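Local coordinates for protein inactive dihydropteroate synthase 2 (Mycobacterium tuberculosis, PDB 2VP8) that belongs to the dihydropteroate synthase family but seems to lack that activity, although it probably can still bind the inhibitor dapsone, at residues Thr31-Pro36 with Arg211-Ile216. Sequence-based numbering, arbitrary orientation.
Sequences TLCGRP and REKVLI. With EDO (1,2-ethanediol), chain F.
Cys33 and Lys213 meet where the N-terminal hairpin, turning through a type I' beta turn from Leu32 to Arg35, plugs the end of the TIM barrel beside the N-terminal end of strand 214-217. The cysteine thiol rests alongside the root of the lysine, SG of Cys33 lying 3.8 Å from CB of Lys213. With its CG beside the backbone N (chi1 -55°) and extended beyond that point, the lysine chain runs past the cysteine, its CD 4.1 Å from Cys33 CA. At its end NZ gives a hydrogen bond to Gly160 O, just ahead of strand 162-166, while the aliphatic shaft packs on the turn.

Deeper in, the ends of Leu32 and Leu215 meet head-on, CD1 of Leu32 standing 4.2 Å from CD1 of Leu215. The other methyl of Leu32, CD2, touches Glu212 O at 3.8 Å, and the Leu32 side chain also packs on Leu119 of barrel strand 119-123. The same Glu212 carbonyl takes a weak bond from a water that accepts from Cys33 N at 2.9 Å, whereas the Glu212 side chain stays away from the turn on the exposed, looser side. No direct hydrogen bond joins the two segments. Between them the contact is mainly apolar, supplemented by one water bridge, which implies an association that probably depends more on shape and burial than on directional bonding.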
# COMPACT_ATOMS: atom_id res chain seq x y z
N THR B 31 -19.84 4.80 14.86
CA THR B 31 -20.17 3.75 15.82
C THR B 31 -20.29 2.41 15.11
O THR B 31 -20.95 2.31 14.08
CB THR B 31 -21.49 4.03 16.57
OG1 THR B 31 -22.54 4.24 15.61
CG2 THR B 31 -21.38 5.25 17.47
N LEU B 32 -19.62 1.39 15.65
CA LEU B 32 -19.86 0.01 15.24
C LEU B 32 -20.36 -0.73 16.46
O LEU B 32 -19.81 -0.56 17.56
CB LEU B 32 -18.58 -0.64 14.73
CG LEU B 32 -18.61 -1.57 13.51
CD1 LEU B 32 -17.52 -2.62 13.67
CD2 LEU B 32 -19.97 -2.23 13.26
N CYS B 33 -21.41 -1.53 16.28
CA CYS B 33 -22.07 -2.25 17.39
C CYS B 33 -22.28 -1.36 18.61
O CYS B 33 -22.02 -1.79 19.73
CB CYS B 33 -21.29 -3.51 17.78
SG CYS B 33 -21.02 -4.68 16.43
N GLY B 34 -22.72 -0.13 18.40
CA GLY B 34 -23.01 0.80 19.49
C GLY B 34 -21.80 1.34 20.23
O GLY B 34 -21.95 2.01 21.25
N ARG B 35 -20.60 1.06 19.73
CA ARG B 35 -19.37 1.52 20.36
C ARG B 35 -18.63 2.56 19.52
O ARG B 35 -18.57 2.45 18.30
CB ARG B 35 -18.42 0.35 20.63
CG ARG B 35 -19.01 -0.77 21.47
CD ARG B 35 -19.23 -0.33 22.88
NE ARG B 35 -19.78 -1.41 23.68
CZ ARG B 35 -20.34 -1.25 24.87
NH1 ARG B 35 -20.43 -0.03 25.39
NH2 ARG B 35 -20.81 -2.30 25.52
N PRO B 36 -18.03 3.57 20.19
CA PRO B 36 -17.19 4.55 19.52
C PRO B 36 -16.06 3.87 18.77
O PRO B 36 -15.41 2.95 19.28
CB PRO B 36 -16.63 5.39 20.68
CG PRO B 36 -16.89 4.60 21.91
CD PRO B 36 -18.13 3.83 21.64
N ARG B 211 -28.64 -6.03 11.10
CA ARG B 211 -27.96 -5.93 9.81
C ARG B 211 -26.62 -5.18 9.91
O ARG B 211 -25.61 -5.63 9.36
CB ARG B 211 -28.87 -5.27 8.76
CG ARG B 211 -28.26 -5.18 7.38
CD ARG B 211 -29.28 -4.73 6.34
NE ARG B 211 -30.19 -5.81 5.97
CZ ARG B 211 -30.05 -6.58 4.90
NH1 ARG B 211 -29.03 -6.42 4.07
NH2 ARG B 211 -30.95 -7.53 4.66
N GLU B 212 -26.62 -4.06 10.63
CA GLU B 212 -25.45 -3.18 10.71
C GLU B 212 -24.30 -3.76 11.52
O GLU B 212 -23.16 -3.31 11.40
CB GLU B 212 -25.83 -1.78 11.23
CG GLU B 212 -26.43 -1.74 12.63
CD GLU B 212 -27.92 -2.07 12.66
OE1 GLU B 212 -28.53 -2.21 11.58
OE2 GLU B 212 -28.47 -2.18 13.78
N LYS B 213 -24.59 -4.77 12.34
CA LYS B 213 -23.57 -5.38 13.19
C LYS B 213 -22.91 -6.58 12.50
O LYS B 213 -22.05 -7.24 13.09
CB LYS B 213 -24.15 -5.79 14.54
CG LYS B 213 -24.85 -4.67 15.30
CD LYS B 213 -24.99 -5.01 16.78
CE LYS B 213 -25.89 -4.02 17.51
NZ LYS B 213 -25.63 -4.00 18.98
N VAL B 214 -23.30 -6.86 11.26
CA VAL B 214 -22.71 -7.96 10.51
C VAL B 214 -21.55 -7.47 9.65
O VAL B 214 -21.70 -6.53 8.87
CB VAL B 214 -23.73 -8.67 9.59
CG1 VAL B 214 -23.05 -9.82 8.84
CG2 VAL B 214 -24.91 -9.19 10.39
N LEU B 215 -20.39 -8.10 9.80
CA LEU B 215 -19.22 -7.84 8.96
C LEU B 215 -18.90 -9.10 8.15
O LEU B 215 -19.20 -10.22 8.58
CB LEU B 215 -18.02 -7.45 9.82
CG LEU B 215 -18.03 -6.10 10.56
CD1 LEU B 215 -18.89 -6.13 11.84
CD2 LEU B 215 -16.62 -5.68 10.92
N ILE B 216 -18.32 -8.92 6.97
CA ILE B 216 -17.93 -10.08 6.16
C ILE B 216 -16.42 -10.18 6.02
O ILE B 216 -15.72 -9.19 5.80
CB ILE B 216 -18.62 -10.13 4.76
CG1 ILE B 216 -18.23 -8.92 3.89
CG2 ILE B 216 -20.14 -10.27 4.92
CD1 ILE B 216 -18.51 -9.13 2.41
C1 EDO F . -26.87 -3.35 3.75
O1 EDO F . -25.80 -3.68 4.65
C2 EDO F . -26.76 -4.18 2.46
O2 EDO F . -26.64 -5.57 2.78
O HOH W 1 -23.13 -1.87 14.01